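Local structure of putative isochorismatase (Streptomyces avermitilis, 3KL2) at residues A[29-33]-A[57-61]; A[179-185]-A[205-211]; A[143-147]-A[174-178]; A[51-57]-A[185-191]. The protein is a putative isochorismatase-like member of the cysteine hydrolase family and probably acts as a hydrolase, although its substrate has not been established. All coordinates share one frame; numbering follows the deposited sequence.

Interactions 1, 2 and 4 gather on one parallel sheet of six strands, order 3-2-1-4-5-6, and form a connected group round Cys185; interaction 3 joins helix 142-149 to the loop before strand 178-187. Interactions 1 and 4 share Met57, their centres about 10 Å apart, whereas interactions 2 and 4 share Cys185, with about 14 Å between centres. Interactions 1 and 2 also meet where Asn60 ND2 probably donates to Asp184 O at 3.0 Å. Interaction 3 stands about 26 Å from interaction 4, centre to centre, across the middle of the chain. Beside interaction 1, Glu32 forms a salt bridge with Lys131 and touches Cys164, a grouping consistent with the acid-lysine-cysteine triad of this family.

Interaction 1 (A[29-33]-A[57-61]); sequences VLIEY and MLANT
Tyr33 reaches across from just beyond strand 26-31 to the first turn of helix 57-71, where its OH donates to Thr61 OG1 at 2.8 Å. The threonine extends the hydrogen-bond chain: OG1 donates in turn to Met57 O at 2.7 Å, arriving from above the carbonyl plane (42° out of it), while Thr61 N gives that same oxygen its regular helical bond. Met57 O is therefore gripped twice, and the relay fixes the rotation of the threonine. With chi1 at -53°, OG1 sits beside the Thr61 backbone N and CG2 is turned to the strand, 3.5 Å from Tyr33 CZ and 3.7 Å from Leu30 CD2. Met57 starts with CG wedged between its N and carbonyl carbon (chi1 63°) and bends twice more, which brings CE to 3.7 Å from Tyr33 CE1. Its SD makes an oblique Met-aromatic contact, 5.2 Å from the ring centroid. Leu58 CD1 comes to the edge of the ring, near its plane. A phenylalanine here lacks the hydroxyl, and Thr61 OG1 would probably be left without its mate from the strand side. Strand 26-31 runs between strands 75-78 and 153-159, bonded to both; Cys185 of strand 178-187 packs on Tyr33 and Thr61, Phe159 touches Met57, and Leu119 covers Tyr33 and Leu58.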
loop_
_atom_site.group_PDB
_atom_site.type_symbol
_atom_site.label_atom_id
_atom_site.label_comp_id
_atom_site.label_asym_id
_atom_site.label_seq_id
_atom_site.Cartn_x
_atom_site.Cartn_y
_atom_site.Cartn_z
ATOM N N VAL A 29 10.438 -10.452 -13.735
ATOM C CA VAL A 29 9.295 -9.570 -13.911
ATOM C C VAL A 29 9.589 -8.670 -15.114
ATOM O O VAL A 29 10.554 -7.903 -15.088
ATOM C CB VAL A 29 9.050 -8.734 -12.651
ATOM C CG1 VAL A 29 7.828 -7.903 -12.817
ATOM C CG2 VAL A 29 8.961 -9.676 -11.371
ATOM N N LEU A 30 8.770 -8.807 -16.160
ATOM C CA LEU A 30 8.960 -8.156 -17.462
ATOM C C LEU A 30 7.961 -7.022 -17.680
ATOM O O LEU A 30 6.765 -7.262 -17.844
ATOM C CB LEU A 30 8.758 -9.180 -18.575
ATOM C CG LEU A 30 9.724 -10.368 -18.498
ATOM C CD1 LEU A 30 9.438 -11.362 -19.667
ATOM C CD2 LEU A 30 11.221 -9.875 -18.475
ATOM N N ILE A 31 8.448 -5.789 -17.693
ATOM C CA ILE A 31 7.562 -4.653 -17.639
ATOM C C ILE A 31 7.372 -4.138 -19.038
ATOM O O ILE A 31 8.328 -3.673 -19.664
ATOM C CB ILE A 31 8.102 -3.512 -16.773
ATOM C CG1 ILE A 31 8.329 -3.989 -15.338
ATOM C CG2 ILE A 31 7.114 -2.321 -16.781
ATOM C CD1 ILE A 31 8.892 -2.915 -14.386
ATOM N N GLU A 32 6.127 -4.201 -19.499
ATOM C CA GLU A 32 5.702 -3.570 -20.735
ATOM C C GLU A 32 6.443 -3.979 -22.014
ATOM O O GLU A 32 6.672 -3.148 -22.910
ATOM C CB GLU A 32 5.724 -2.057 -20.548
ATOM C CG GLU A 32 4.473 -1.605 -19.775
ATOM C CD GLU A 32 4.713 -0.433 -18.885
ATOM O OE1 GLU A 32 4.065 -0.417 -17.818
ATOM O OE2 GLU A 32 5.556 0.433 -19.240
ATOM N N TYR A 33 6.752 -5.268 -22.150
ATOM C CA TYR A 33 7.259 -5.713 -23.418
ATOM C C TYR A 33 6.117 -5.856 -24.415
ATOM O O TYR A 33 5.849 -6.960 -24.873
ATOM C CB TYR A 33 7.993 -7.009 -23.268
ATOM C CG TYR A 33 9.352 -6.907 -22.618
ATOM C CD1 TYR A 33 10.515 -6.900 -23.367
ATOM C CD2 TYR A 33 9.465 -6.852 -21.238
ATOM C CE1 TYR A 33 11.780 -6.861 -22.740
ATOM C CE2 TYR A 33 10.697 -6.783 -20.620
ATOM C CZ TYR A 33 11.845 -6.808 -21.374
ATOM O OH TYR A 33 13.031 -6.762 -20.697
ATOM N N MET A 57 18.466 -5.128 -25.953
ATOM C CA MET A 57 17.683 -5.562 -24.798
ATOM C C MET A 57 16.713 -6.678 -25.144
ATOM O O MET A 57 16.542 -7.616 -24.344
ATOM C CB MET A 57 16.924 -4.397 -24.133
ATOM C CG MET A 57 15.879 -3.709 -25.010
ATOM S SD MET A 57 14.210 -4.348 -24.860
ATOM C CE MET A 57 13.774 -3.809 -23.182
ATOM N N LEU A 58 16.082 -6.592 -26.310
ATOM C CA LEU A 58 15.048 -7.545 -26.644
ATOM C C LEU A 58 15.646 -8.972 -26.714
ATOM O O LEU A 58 15.185 -9.871 -26.010
ATOM C CB LEU A 58 14.285 -7.155 -27.918
ATOM C CG LEU A 58 13.124 -8.115 -28.206
ATOM C CD1 LEU A 58 12.101 -8.007 -27.078
ATOM C CD2 LEU A 58 12.475 -7.921 -29.611
ATOM N N ALA A 59 16.690 -9.171 -27.500
ATOM C CA ALA A 59 17.333 -10.476 -27.567
ATOM C C ALA A 59 17.876 -10.885 -26.209
ATOM O O ALA A 59 17.872 -12.068 -25.849
ATOM C CB ALA A 59 18.460 -10.503 -28.645
ATOM N N ASN A 60 18.354 -9.921 -25.442
ATOM C CA ASN A 60 18.969 -10.259 -24.157
ATOM C C ASN A 60 17.890 -10.755 -23.171
ATOM O O ASN A 60 18.122 -11.641 -22.362
ATOM C CB ASN A 60 19.685 -9.038 -23.554
ATOM C CG ASN A 60 20.947 -8.647 -24.288
ATOM O OD1 ASN A 60 21.734 -9.492 -24.715
ATOM N ND2 ASN A 60 21.166 -7.340 -24.395
ATOM N N THR A 61 16.718 -10.154 -23.242
ATOM C CA THR A 61 15.620 -10.558 -22.371
ATOM C C THR A 61 15.214 -11.987 -22.710
ATOM O O THR A 61 15.027 -12.814 -21.807
ATOM C CB THR A 61 14.408 -9.617 -22.493
ATOM O OG1 THR A 61 14.837 -8.266 -22.296
ATOM C CG2 THR A 61 13.352 -9.959 -21.439
#

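Interaction 2 (A[179-185]-A[205-211]); sequences VITLTDC and FSVPMTS
Val179 opens the pairing of strand 178-187 with strand 207-209, its O accepting from Val207 N at 3.0 Å; the two run parallel as the two strands of a beta-alpha-beta unit whose helix is 191-205. Ile180 next lays CG2 against Met209 CG at 3.7 Å on the face that also carries Leu182. On the other face, Thr181 OG1 donates to Ser206 OG at 2.9 Å, and the serine is bonded as well to Phe202 O. The Thr181 carbonyl meets Met209 N almost head-on, at 2.9 Å. Leu182 then sends CD2 toward the backbone of Thr210 and Ser211. Thr183 grips Met209 O twice: its N bonds nearly in line with the carbonyl at 2.8 Å, and its OG1, held between N and the carbonyl carbon (chi1 58°), comes at 3.0 Å from 64° above the carbonyl plane. CG2 of Thr183 presses tightly on Pro208 CB. Asp184 closes the pairing as its carboxylate takes Ser211 N on the syn lone pair of OD1, at 2.8 Å, and Ser211 OG on OD2, at 2.7 Å. Two bonds thus hold the carboxylate at the start of helix 211-218, whose dipole would probably favour its negative charge.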
loop_
_atom_site.group_PDB
_atom_site.type_symbol
_atom_site.label_atom_id
_atom_site.label_comp_id
_atom_site.label_asym_id
_atom_site.label_seq_id
_atom_site.Cartn_x
_atom_site.Cartn_y
_atom_site.Cartn_z
ATOM N N VAL A 179 15.786 -6.733 -5.102
ATOM C CA VAL A 179 15.616 -6.374 -6.515
ATOM C C VAL A 179 16.919 -6.515 -7.318
ATOM O O VAL A 179 17.949 -6.012 -6.927
ATOM C CB VAL A 179 15.126 -4.926 -6.639
ATOM C CG1 VAL A 179 14.712 -4.640 -8.058
ATOM C CG2 VAL A 179 13.962 -4.685 -5.632
ATOM N N ILE A 180 16.862 -7.191 -8.442
ATOM C CA ILE A 180 17.977 -7.254 -9.376
ATOM C C ILE A 180 17.476 -6.568 -10.647
ATOM O O ILE A 180 16.405 -6.919 -11.147
ATOM C CB ILE A 180 18.341 -8.703 -9.695
ATOM C CG1 ILE A 180 18.984 -9.371 -8.490
ATOM C CG2 ILE A 180 19.290 -8.795 -10.879
ATOM C CD1 ILE A 180 18.989 -10.877 -8.622
ATOM N N THR A 181 18.204 -5.553 -11.117
ATOM C CA THR A 181 17.889 -4.893 -12.390
ATOM C C THR A 181 18.829 -5.400 -13.454
ATOM O O THR A 181 20.022 -5.476 -13.227
ATOM C CB THR A 181 18.000 -3.355 -12.327
ATOM O OG1 THR A 181 19.259 -2.981 -11.754
ATOM C CG2 THR A 181 16.853 -2.775 -11.479
ATOM N N LEU A 182 18.258 -5.749 -14.598
ATOM C CA LEU A 182 18.962 -6.241 -15.737
ATOM C C LEU A 182 19.385 -5.038 -16.571
ATOM O O LEU A 182 18.578 -4.496 -17.380
ATOM C CB LEU A 182 18.076 -7.170 -16.561
ATOM C CG LEU A 182 17.753 -8.568 -15.993
ATOM C CD1 LEU A 182 16.566 -9.167 -16.692
ATOM C CD2 LEU A 182 18.952 -9.493 -16.127
ATOM N N THR A 183 20.641 -4.627 -16.376
ATOM C CA THR A 183 21.168 -3.386 -16.972
ATOM C C THR A 183 21.117 -3.392 -18.494
ATOM O O THR A 183 20.896 -2.344 -19.085
ATOM C CB THR A 183 22.621 -3.101 -16.513
ATOM O OG1 THR A 183 23.476 -4.211 -16.868
ATOM C CG2 THR A 183 22.657 -2.876 -14.979
ATOM N N ASP A 184 21.282 -4.562 -19.118
ATOM C CA ASP A 184 21.164 -4.685 -20.578
ATOM C C ASP A 184 19.837 -5.312 -21.051
ATOM O O ASP A 184 19.792 -5.843 -22.158
ATOM C CB ASP A 184 22.381 -5.425 -21.216
ATOM C CG ASP A 184 22.574 -6.838 -20.676
ATOM O OD1 ASP A 184 21.803 -7.205 -19.779
ATOM O OD2 ASP A 184 23.498 -7.579 -21.114
ATOM N N CYS A 185 18.771 -5.252 -20.245
ATOM C CA CYS A 185 17.412 -5.661 -20.696
ATOM C C CYS A 185 16.391 -4.584 -20.405
ATOM O O CYS A 185 15.230 -4.855 -20.146
ATOM C CB CYS A 185 16.974 -6.951 -20.033
ATOM S SG CYS A 185 17.976 -8.350 -20.388
ATOM N N PHE A 205 18.876 1.171 -5.097
ATOM C CA PHE A 205 17.632 0.436 -4.881
ATOM C C PHE A 205 17.720 -0.993 -5.356
ATOM O O PHE A 205 16.745 -1.723 -5.237
ATOM C CB PHE A 205 16.474 1.135 -5.593
ATOM C CG PHE A 205 16.181 2.503 -5.056
ATOM C CD1 PHE A 205 15.506 2.656 -3.855
ATOM C CD2 PHE A 205 16.618 3.640 -5.714
ATOM C CE1 PHE A 205 15.239 3.941 -3.316
ATOM C CE2 PHE A 205 16.329 4.928 -5.201
ATOM C CZ PHE A 205 15.641 5.065 -3.993
ATOM N N SER A 206 18.876 -1.398 -5.887
ATOM C CA SER A 206 18.987 -2.702 -6.521
ATOM C C SER A 206 20.417 -3.241 -6.587
ATOM O O SER A 206 21.388 -2.605 -6.133
ATOM C CB SER A 206 18.316 -2.711 -7.919
ATOM O OG SER A 206 19.130 -2.170 -8.950
ATOM N N VAL A 207 20.511 -4.458 -7.098
ATOM C CA VAL A 207 21.793 -5.047 -7.442
ATOM C C VAL A 207 21.791 -5.141 -8.964
ATOM O O VAL A 207 21.177 -6.049 -9.515
ATOM C CB VAL A 207 21.968 -6.436 -6.814
ATOM C CG1 VAL A 207 23.392 -6.997 -7.109
ATOM C CG2 VAL A 207 21.737 -6.374 -5.316
ATOM N N PRO A 208 22.421 -4.170 -9.652
ATOM C CA PRO A 208 22.407 -4.226 -11.113
ATOM C C PRO A 208 23.298 -5.354 -11.661
ATOM O O PRO A 208 24.442 -5.525 -11.203
ATOM C CB PRO A 208 22.948 -2.842 -11.541
ATOM C CG PRO A 208 22.955 -2.023 -10.322
ATOM C CD PRO A 208 23.122 -2.972 -9.168
ATOM N N MET A 209 22.755 -6.121 -12.605
ATOM C CA MET A 209 23.519 -7.161 -13.277
ATOM C C MET A 209 23.253 -7.173 -14.780
ATOM O O MET A 209 22.316 -6.545 -15.308
ATOM C CB MET A 209 23.206 -8.553 -12.702
ATOM C CG MET A 209 22.954 -8.551 -11.224
ATOM S SD MET A 209 23.293 -10.099 -10.370
ATOM C CE MET A 209 25.109 -9.884 -10.349
ATOM N N THR A 210 24.100 -7.909 -15.474
ATOM C CA THR A 210 23.921 -8.089 -16.878
ATOM C C THR A 210 23.085 -9.339 -17.047
ATOM O O THR A 210 22.899 -10.122 -16.105
ATOM C CB THR A 210 25.276 -8.172 -17.599
ATOM O OG1 THR A 210 26.006 -9.322 -17.143
ATOM C CG2 THR A 210 26.073 -6.897 -17.312
ATOM N N SER A 211 22.524 -9.477 -18.237
ATOM C CA SER A 211 21.872 -10.696 -18.658
ATOM C C SER A 211 22.783 -11.906 -18.404
ATOM O O SER A 211 22.387 -12.878 -17.762
ATOM C CB SER A 211 21.536 -10.588 -20.144
ATOM O OG SER A 211 22.659 -10.128 -20.900
#

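Interaction 3 (A[143-147]-A[174-178]); sequences DFILR and ERGFR
Phe177 packs against Leu146 and Arg147 of helix 142-149 directly after a Schellman motif, in which Gly176, at positive phi, is the C-prime residue ending helix 164-174 (Phe177 N to Gly172 O, Gly176 N to Tyr173 O). The stacking is between the guanidinium of Arg147 and one face of the Phe177 ring, their planes only 24° apart. Arg147 CZ stands 4.0 Å from the ring centroid, a cation-pi contact over the face; the offset toward the rim brings NE to 3.4 Å from Phe177 CZ. A bend at chi2 (-49°) helps to fold the arginine chain back over the ring. Apolar packing is supplied by Leu146, whose CD1 approaches Phe177 CZ obliquely at 3.5 Å. Charge is organised round Asp143. Its CG lies opposite the backbone N, and OD2 forms a salt bridge with Arg175 NH1, modelled at 2.5 Å, a length that is doubtful; the nitrogen meets the oxygen from above the carboxylate plane, 55° out of it. Arg147 NE joins this network through a long salt bridge to Asp143 OD1, so the aspartate would probably offset part of both positive charges. Phe137 of helix 136-139 packs on Asp143, Leu146 and Arg175, while Arg147 faces the like-charged Arg147 of a neighbouring subunit. Asp143 OD1 also lies at the edge of the aromatic ring, near its plane and 3.6 Å from Phe177 CZ.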
loop_
_atom_site.group_PDB
_atom_site.type_symbol
_atom_site.label_atom_id
_atom_site.label_comp_id
_atom_site.label_asym_id
_atom_site.label_seq_id
_atom_site.Cartn_x
_atom_site.Cartn_y
_atom_site.Cartn_z
ATOM N N ASP A 143 2.354 -7.478 -5.951
ATOM C CA ASP A 143 2.756 -7.705 -4.565
ATOM C C ASP A 143 2.051 -8.916 -3.953
ATOM O O ASP A 143 2.711 -9.790 -3.337
ATOM C CB ASP A 143 2.394 -6.523 -3.693
ATOM C CG ASP A 143 3.255 -6.431 -2.449
ATOM O OD1 ASP A 143 4.270 -7.156 -2.331
ATOM O OD2 ASP A 143 2.957 -5.550 -1.637
ATOM N N PHE A 144 0.726 -8.984 -4.129
ATOM C CA PHE A 144 -0.033 -10.145 -3.661
ATOM C C PHE A 144 0.506 -11.510 -4.164
ATOM O O PHE A 144 0.634 -12.453 -3.410
ATOM C CB PHE A 144 -1.471 -10.024 -4.088
ATOM C CG PHE A 144 -2.344 -11.055 -3.513
ATOM C CD1 PHE A 144 -3.161 -10.763 -2.427
ATOM C CD2 PHE A 144 -2.359 -12.332 -4.045
ATOM C CE1 PHE A 144 -3.989 -11.747 -1.899
ATOM C CE2 PHE A 144 -3.167 -13.305 -3.502
ATOM C CZ PHE A 144 -3.967 -13.032 -2.457
ATOM N N ILE A 145 0.818 -11.588 -5.441
ATOM C CA ILE A 145 1.198 -12.846 -6.048
ATOM C C ILE A 145 2.606 -13.230 -5.608
ATOM O O ILE A 145 2.844 -14.389 -5.284
ATOM C CB ILE A 145 1.056 -12.777 -7.598
ATOM C CG1 ILE A 145 -0.425 -12.698 -7.951
ATOM C CG2 ILE A 145 1.783 -13.971 -8.300
ATOM C CD1 ILE A 145 -0.767 -12.380 -9.391
ATOM N N LEU A 146 3.534 -12.275 -5.587
ATOM C CA LEU A 146 4.883 -12.569 -5.149
ATOM C C LEU A 146 4.870 -13.041 -3.710
ATOM O O LEU A 146 5.528 -14.030 -3.351
ATOM C CB LEU A 146 5.783 -11.339 -5.214
ATOM C CG LEU A 146 6.158 -10.759 -6.588
ATOM C CD1 LEU A 146 6.814 -9.438 -6.339
ATOM C CD2 LEU A 146 7.051 -11.672 -7.426
ATOM N N ARG A 147 4.202 -12.297 -2.848
ATOM C CA ARG A 147 4.214 -12.690 -1.454
ATOM C C ARG A 147 3.495 -14.019 -1.276
ATOM O O ARG A 147 3.989 -14.878 -0.539
ATOM C CB ARG A 147 3.567 -11.645 -0.554
ATOM C CG ARG A 147 4.309 -10.320 -0.520
ATOM C CD ARG A 147 5.779 -10.474 -0.269
ATOM N NE ARG A 147 6.374 -9.210 0.193
ATOM C CZ ARG A 147 7.641 -9.072 0.586
ATOM N NH1 ARG A 147 8.476 -10.098 0.606
ATOM N NH2 ARG A 147 8.063 -7.896 0.984
ATOM N N GLU A 174 11.472 -0.874 -1.211
ATOM C CA GLU A 174 10.804 -0.406 -0.025
ATOM C C GLU A 174 10.099 -1.583 0.614
ATOM O O GLU A 174 9.940 -1.633 1.840
ATOM C CB GLU A 174 9.742 0.660 -0.352
ATOM C CG GLU A 174 10.296 1.982 -0.833
ATOM C CD GLU A 174 10.963 2.755 0.299
ATOM O OE1 GLU A 174 10.734 2.391 1.494
ATOM O OE2 GLU A 174 11.692 3.743 -0.004
ATOM N N ARG A 175 9.693 -2.538 -0.215
ATOM C CA ARG A 175 8.875 -3.616 0.283
ATOM C C ARG A 175 9.703 -4.824 0.607
ATOM O O ARG A 175 9.147 -5.862 0.821
ATOM C CB ARG A 175 7.776 -3.949 -0.714
ATOM C CG ARG A 175 6.689 -2.905 -0.676
ATOM C CD ARG A 175 5.597 -3.229 -1.616
ATOM N NE ARG A 175 4.806 -2.059 -1.898
ATOM C CZ ARG A 175 3.577 -2.068 -2.390
ATOM N NH1 ARG A 175 2.957 -3.211 -2.631
ATOM N NH2 ARG A 175 2.974 -0.926 -2.641
ATOM N N GLY A 176 11.027 -4.684 0.663
ATOM C CA GLY A 176 11.879 -5.733 1.234
ATOM C C GLY A 176 12.366 -6.837 0.297
ATOM O O GLY A 176 13.142 -7.703 0.717
ATOM N N PHE A 177 11.950 -6.791 -0.961
ATOM C CA PHE A 177 12.475 -7.649 -2.011
ATOM C C PHE A 177 13.941 -7.356 -2.288
ATOM O O PHE A 177 14.386 -6.246 -2.170
ATOM C CB PHE A 177 11.658 -7.471 -3.323
ATOM C CG PHE A 177 10.201 -7.863 -3.194
ATOM C CD1 PHE A 177 9.823 -9.195 -3.156
ATOM C CD2 PHE A 177 9.215 -6.909 -3.090
ATOM C CE1 PHE A 177 8.518 -9.575 -3.034
ATOM C CE2 PHE A 177 7.886 -7.280 -2.994
ATOM C CZ PHE A 177 7.539 -8.617 -2.978
ATOM N N ARG A 178 14.701 -8.393 -2.591
ATOM C CA ARG A 178 15.983 -8.250 -3.200
ATOM C C ARG A 178 15.704 -7.995 -4.691
ATOM O O ARG A 178 15.375 -8.931 -5.443
ATOM C CB ARG A 178 16.804 -9.529 -3.043
ATOM C CG ARG A 178 18.093 -9.427 -3.830
ATOM C CD ARG A 178 19.040 -10.529 -3.546
ATOM N NE ARG A 178 18.512 -11.838 -3.919
ATOM C CZ ARG A 178 19.274 -12.896 -4.148
ATOM N NH1 ARG A 178 20.586 -12.794 -4.022
ATOM N NH2 ARG A 178 18.739 -14.050 -4.510
#

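Interaction 4 (A[51-57]-A[185-191]); sequences VMQHTGM and CVAATSQ
Val51 lays its two methyl branches along the end of strand 178-187 and the chain that follows: CG1 rests on Ala187, 3.9 Å from its CB, and CG2 lies 3.6 Å from Ser190 C, against the start of the next helix. Its CB also sits over Ala188 O. Ala187 CB points back into the helix side and is met by Met52 CG at 4.0 Å, with Met57 CG a little farther off at 4.3 Å. Met57 covers the preceding peptide as well, its CB standing 3.7 Å from Cys185 CA and its CE 3.5 Å from Cys185 O. At the outer edge, the Gln191 chain starts opposite its backbone N (chi1 -169°) and bends at chi2 (71°), which carries the amide past Val51 to His54; amide and imidazole planes stand 70° apart. An alanine here would remove that amide, and the His54 ring would probably be left without this neighbour and freer to turn. Within helix 45-55, Val51 O accepts from both Thr55 N and Thr55 OG1, the latter at 2.7 Å, pinning the threonine at the last turn. Gly56 follows with positive phi, and helix 57-71 begins at once. Phe159 backs Met52, Met57 and Ala187, His194 touches Val51 and Thr55, and Ser190 OG caps the following helix through Glu193 N. This is the carboxyl end of a parallel strand turning into the helix of a beta-alpha-beta crossover, in an alpha/beta fold of the isochorismatase family.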
loop_
_atom_site.group_PDB
_atom_site.type_symbol
_atom_site.label_atom_id
_atom_site.label_comp_id
_atom_site.label_asym_id
_atom_site.label_seq_id
_atom_site.Cartn_x
_atom_site.Cartn_y
_atom_site.Cartn_z
ATOM N N VAL A 51 17.829 3.189 -28.170
ATOM C CA VAL A 51 18.314 2.534 -26.953
ATOM C C VAL A 51 18.048 1.032 -26.982
ATOM O O VAL A 51 18.886 0.249 -26.546
ATOM C CB VAL A 51 17.779 3.231 -25.696
ATOM C CG1 VAL A 51 18.260 2.533 -24.426
ATOM C CG2 VAL A 51 18.243 4.724 -25.687
ATOM N N MET A 52 16.920 0.607 -27.541
ATOM C CA MET A 52 16.728 -0.835 -27.770
ATOM C C MET A 52 17.906 -1.390 -28.603
ATOM O O MET A 52 18.547 -2.365 -28.230
ATOM C CB MET A 52 15.400 -1.104 -28.490
ATOM C CG MET A 52 14.154 -1.076 -27.590
ATOM S SD MET A 52 12.634 -1.402 -28.511
ATOM C CE MET A 52 13.064 -3.075 -29.006
ATOM N N GLN A 53 18.188 -0.732 -29.726
ATOM C CA GLN A 53 19.236 -1.168 -30.661
ATOM C C GLN A 53 20.610 -1.141 -29.990
ATOM O O GLN A 53 21.354 -2.118 -30.065
ATOM C CB GLN A 53 19.218 -0.291 -31.921
ATOM C CG GLN A 53 19.899 -0.897 -33.156
ATOM C CD GLN A 53 21.388 -0.525 -33.312
ATOM O OE1 GLN A 53 21.878 0.500 -32.786
ATOM N NE2 GLN A 53 22.116 -1.363 -34.057
ATOM N N HIS A 54 20.930 -0.040 -29.315
ATOM C CA HIS A 54 22.214 0.079 -28.618
ATOM C C HIS A 54 22.431 -1.060 -27.604
ATOM O O HIS A 54 23.508 -1.657 -27.542
ATOM C CB HIS A 54 22.358 1.447 -27.929
ATOM C CG HIS A 54 23.741 1.709 -27.406
ATOM N ND1 HIS A 54 24.059 1.654 -26.060
ATOM C CD2 HIS A 54 24.895 2.013 -28.056
ATOM C CE1 HIS A 54 25.342 1.935 -25.903
ATOM N NE2 HIS A 54 25.874 2.146 -27.098
ATOM N N THR A 55 21.400 -1.373 -26.829
ATOM C CA THR A 55 21.547 -2.354 -25.759
ATOM C C THR A 55 21.365 -3.808 -26.212
ATOM O O THR A 55 21.919 -4.730 -25.601
ATOM C CB THR A 55 20.562 -2.059 -24.642
ATOM O OG1 THR A 55 19.230 -2.064 -25.180
ATOM C CG2 THR A 55 20.898 -0.699 -24.012
ATOM N N GLY A 56 20.613 -4.002 -27.287
ATOM C CA GLY A 56 20.164 -5.335 -27.673
ATOM C C GLY A 56 19.289 -5.953 -26.598
ATOM O O GLY A 56 19.358 -7.149 -26.363
ATOM N N MET A 57 18.466 -5.128 -25.953
ATOM C CA MET A 57 17.683 -5.562 -24.798
ATOM C C MET A 57 16.713 -6.678 -25.144
ATOM O O MET A 57 16.542 -7.616 -24.344
ATOM C CB MET A 57 16.924 -4.397 -24.133
ATOM C CG MET A 57 15.879 -3.709 -25.010
ATOM S SD MET A 57 14.210 -4.348 -24.860
ATOM C CE MET A 57 13.774 -3.809 -23.182
ATOM N N CYS A 185 18.771 -5.252 -20.245
ATOM C CA CYS A 185 17.412 -5.661 -20.696
ATOM C C CYS A 185 16.391 -4.584 -20.405
ATOM O O CYS A 185 15.230 -4.855 -20.146
ATOM C CB CYS A 185 16.974 -6.951 -20.033
ATOM S SG CYS A 185 17.976 -8.350 -20.388
ATOM N N VAL A 186 16.828 -3.344 -20.428
ATOM C CA VAL A 186 15.921 -2.239 -20.241
ATOM C C VAL A 186 16.205 -1.170 -21.286
ATOM O O VAL A 186 17.292 -1.165 -21.857
ATOM C CB VAL A 186 16.034 -1.643 -18.819
ATOM C CG1 VAL A 186 15.631 -2.699 -17.766
ATOM C CG2 VAL A 186 17.396 -1.087 -18.585
ATOM N N ALA A 187 15.242 -0.282 -21.530
ATOM C CA ALA A 187 15.399 0.796 -22.492
ATOM C C ALA A 187 14.577 2.018 -22.097
ATOM O O ALA A 187 13.617 1.923 -21.327
ATOM C CB ALA A 187 15.040 0.331 -23.944
ATOM N N ALA A 188 14.990 3.166 -22.637
ATOM C CA ALA A 188 14.388 4.436 -22.353
ATOM C C ALA A 188 14.290 5.229 -23.634
ATOM O O ALA A 188 14.673 4.760 -24.702
ATOM C CB ALA A 188 15.236 5.186 -21.364
ATOM N N THR A 189 13.791 6.451 -23.511
ATOM C CA THR A 189 13.602 7.293 -24.654
ATOM C C THR A 189 14.890 8.066 -24.991
ATOM O O THR A 189 14.938 8.777 -25.972
ATOM C CB THR A 189 12.419 8.273 -24.411
ATOM O OG1 THR A 189 12.655 9.023 -23.211
ATOM C CG2 THR A 189 11.110 7.520 -24.263
ATOM N N SER A 190 15.919 7.950 -24.157
ATOM C CA SER A 190 17.169 8.643 -24.386
ATOM C C SER A 190 18.284 7.824 -23.787
ATOM O O SER A 190 18.147 7.298 -22.704
ATOM C CB SER A 190 17.148 10.061 -23.785
ATOM O OG SER A 190 18.370 10.381 -23.121
ATOM N N GLN A 191 19.384 7.727 -24.514
ATOM C CA GLN A 191 20.571 7.024 -24.040
ATOM C C GLN A 191 21.072 7.712 -22.772
ATOM O O GLN A 191 21.468 7.033 -21.813
ATOM C CB GLN A 191 21.680 7.025 -25.122
ATOM C CG GLN A 191 22.864 6.101 -24.823
ATOM C CD GLN A 191 22.506 4.611 -24.940
ATOM O OE1 GLN A 191 23.018 3.750 -24.186
ATOM N NE2 GLN A 191 21.600 4.306 -25.867
#